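PDB 2XP1: SPT6 from Antonospora locustae, which is a transcription elongation factor whose noncanonical tandem SH2 module enables its interaction with RNA polymerase II. Local coordinates for residues F53-V59 against F129-G135. Sequence-based numbering, arbitrary orientation.
Sequences FASDVFV and FSRKYPG. With SO4 (sulfate ion), chain C.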
loop_
_atom_site.group_PDB
_atom_site.type_symbol
_atom_site.label_atom_id
_atom_site.label_comp_id
_atom_site.label_asym_id
_atom_site.label_seq_id
_atom_site.Cartn_x
_atom_site.Cartn_y
_atom_site.Cartn_z
ATOM N N PHE A 53 -10.058 13.830 12.544
ATOM C CA PHE A 53 -10.316 14.114 11.118
ATOM C C PHE A 53 -11.103 15.399 10.984
ATOM O O PHE A 53 -10.851 16.180 10.062
ATOM C CB PHE A 53 -11.019 12.946 10.437
ATOM C CG PHE A 53 -10.067 11.958 9.834
ATOM C CD1 PHE A 53 -8.892 11.615 10.496
ATOM C CD2 PHE A 53 -10.358 11.331 8.647
ATOM C CE1 PHE A 53 -8.012 10.697 9.951
ATOM C CE2 PHE A 53 -9.461 10.425 8.081
ATOM C CZ PHE A 53 -8.310 10.111 8.732
ATOM N N ALA A 54 -12.008 15.618 11.941
ATOM C CA ALA A 54 -12.885 16.766 12.024
ATOM C C ALA A 54 -13.410 16.748 13.451
ATOM O O ALA A 54 -13.282 15.733 14.152
ATOM C CB ALA A 54 -14.049 16.641 11.041
ATOM N N SER A 55 -13.982 17.875 13.858
ATOM C CA SER A 55 -14.596 18.098 15.177
ATOM C C SER A 55 -15.258 16.900 15.871
ATOM O O SER A 55 -15.207 16.779 17.101
ATOM C CB SER A 55 -15.654 19.188 15.044
ATOM O OG SER A 55 -15.076 20.438 14.720
ATOM N N ASP A 56 -15.931 16.059 15.091
ATOM C CA ASP A 56 -16.591 14.892 15.641
ATOM C C ASP A 56 -16.176 13.640 14.910
ATOM O O ASP A 56 -16.862 12.635 15.006
ATOM C CB ASP A 56 -18.115 15.042 15.594
ATOM C CG ASP A 56 -18.653 15.062 14.187
ATOM O OD1 ASP A 56 -17.893 15.421 13.254
ATOM O OD2 ASP A 56 -19.845 14.734 14.014
ATOM N N VAL A 57 -15.057 13.681 14.189
ATOM C CA VAL A 57 -14.531 12.463 13.548
ATOM C C VAL A 57 -13.155 12.122 14.052
ATOM O O VAL A 57 -12.195 12.861 13.825
ATOM C CB VAL A 57 -14.526 12.560 12.028
ATOM C CG1 VAL A 57 -14.070 11.222 11.418
ATOM C CG2 VAL A 57 -15.934 12.952 11.516
ATOM N N PHE A 58 -13.046 10.995 14.735
ATOM C CA PHE A 58 -11.750 10.578 15.249
ATOM C C PHE A 58 -11.351 9.184 14.763
ATOM O O PHE A 58 -12.174 8.274 14.738
ATOM C CB PHE A 58 -11.733 10.688 16.778
ATOM C CG PHE A 58 -12.001 12.077 17.263
ATOM C CD1 PHE A 58 -13.297 12.496 17.502
ATOM C CD2 PHE A 58 -10.960 12.983 17.449
ATOM C CE1 PHE A 58 -13.564 13.795 17.917
ATOM C CE2 PHE A 58 -11.221 14.290 17.854
ATOM C CZ PHE A 58 -12.519 14.692 18.098
ATOM N N VAL A 59 -10.098 9.019 14.356
ATOM C CA VAL A 59 -9.649 7.715 13.950
ATOM C C VAL A 59 -8.687 7.204 15.015
ATOM O O VAL A 59 -7.726 7.907 15.387
ATOM C CB VAL A 59 -8.949 7.800 12.599
ATOM C CG1 VAL A 59 -8.197 6.552 12.320
ATOM C CG2 VAL A 59 -9.991 8.012 11.503
ATOM N N PHE A 129 -16.436 13.952 5.304
ATOM C CA PHE A 129 -15.925 12.801 6.048
ATOM C C PHE A 129 -17.085 12.029 6.566
ATOM O O PHE A 129 -18.080 12.621 6.948
ATOM C CB PHE A 129 -15.054 13.234 7.220
ATOM C CG PHE A 129 -13.704 13.671 6.790
ATOM C CD1 PHE A 129 -13.308 14.968 6.957
ATOM C CD2 PHE A 129 -12.851 12.795 6.163
ATOM C CE1 PHE A 129 -12.064 15.378 6.548
ATOM C CE2 PHE A 129 -11.630 13.219 5.723
ATOM C CZ PHE A 129 -11.243 14.534 5.921
ATOM N N SER A 130 -16.920 10.710 6.567
ATOM C CA SER A 130 -17.911 9.770 7.100
ATOM C C SER A 130 -17.860 9.779 8.612
ATOM O O SER A 130 -16.769 9.708 9.197
ATOM C CB SER A 130 -17.596 8.320 6.637
ATOM O OG SER A 130 -18.542 7.390 7.200
ATOM N N ARG A 131 -19.046 9.818 9.226
ATOM C CA ARG A 131 -19.212 9.644 10.677
ATOM C C ARG A 131 -19.520 8.168 11.027
ATOM O O ARG A 131 -19.176 7.695 12.124
ATOM C CB ARG A 131 -20.312 10.575 11.208
ATOM C CG ARG A 131 -19.863 12.020 11.456
ATOM C CD ARG A 131 -19.546 12.818 10.159
ATOM N NE ARG A 131 -19.139 14.186 10.489
ATOM C CZ ARG A 131 -18.537 15.065 9.683
ATOM N NH1 ARG A 131 -18.240 14.806 8.402
ATOM N NH2 ARG A 131 -18.231 16.249 10.195
ATOM N N LYS A 132 -20.156 7.451 10.100
ATOM C CA LYS A 132 -20.435 6.028 10.273
ATOM C C LYS A 132 -19.144 5.234 10.222
ATOM O O LYS A 132 -19.002 4.234 10.937
ATOM C CB LYS A 132 -21.427 5.522 9.217
ATOM C CG LYS A 132 -22.695 6.345 9.110
ATOM C CD LYS A 132 -23.852 5.547 8.469
ATOM C CE LYS A 132 -25.119 6.409 8.276
ATOM N NZ LYS A 132 -26.401 5.639 8.147
ATOM N N TYR A 133 -18.193 5.688 9.401
ATOM C CA TYR A 133 -16.889 5.027 9.307
ATOM C C TYR A 133 -15.721 6.002 9.407
ATOM O O TYR A 133 -15.123 6.404 8.401
ATOM C CB TYR A 133 -16.795 4.057 8.098
ATOM C CG TYR A 133 -17.975 3.079 8.039
ATOM C CD1 TYR A 133 -19.122 3.403 7.334
ATOM C CD2 TYR A 133 -17.953 1.861 8.727
ATOM C CE1 TYR A 133 -20.227 2.541 7.294
ATOM C CE2 TYR A 133 -19.068 0.978 8.693
ATOM C CZ TYR A 133 -20.193 1.336 7.966
ATOM O OH TYR A 133 -21.297 0.513 7.892
ATOM N N PRO A 134 -15.392 6.401 10.644
ATOM C CA PRO A 134 -14.366 7.407 10.821
ATOM C C PRO A 134 -13.137 6.926 10.117
ATOM O O PRO A 134 -12.707 5.788 10.347
ATOM C CB PRO A 134 -14.122 7.380 12.334
ATOM C CG PRO A 134 -15.425 6.950 12.896
ATOM C CD PRO A 134 -15.978 5.968 11.925
ATOM N N GLY A 135 -12.547 7.786 9.300
ATOM C CA GLY A 135 -11.406 7.398 8.482
ATOM C C GLY A 135 -11.791 7.338 7.013
ATOM O O GLY A 135 -10.917 7.387 6.155
HETATM S S SO4 C . -21.720 8.469 6.398
HETATM O O1 SO4 C . -23.154 8.196 6.255
HETATM O O2 SO4 C . -21.472 9.017 7.739
HETATM O O3 SO4 C . -21.282 9.445 5.407
HETATM O O4 SO4 C . -20.976 7.235 6.191
#
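The contact lies at the junction of the two SH2 units of the tandem, where the beta turn A54-V57, leading into strand 57-65 of one sheet, meets the loop joining strands 124-129 and 136-142 of the other. Deep in the seam, F53 turns its ring edge toward the face of F129 in an offset edge-to-face pair, centroids 5.4 Å apart, planes at 65°; L95 of helix 80-100 touches both rings. F53 CE2 also meets G135 CA at 3.6 Å, while V59 CG2 packs 3.4 Å from G135 N. A chi1 of -176° splits the methyls of V57, sending CG1 to P134 CB (4.0 Å) and CG2 over one face of the R131 guanidinium. Bent at chi2 (69°), R131 forms a salt bridge with D56, NH2 to OD1 at 3.2 Å, through two weak hydrogen bonds from NE and NH2; its NH1 donates a hydrogen bond to F129 O (2.6 Å), which lies near the guanidinium plane. A leucine in place of R131 would probably leave D56 without its ionic mate and F129 O without this donor. Beyond, S130 OG and the R131 and K132 amides, with T138 OG1 and Y150 OH, bind a sulfate, probably from the crystallisation liquor, consistent with a pocket suited to an anion, whereas the R131 side chain turns toward D56 and F129 O.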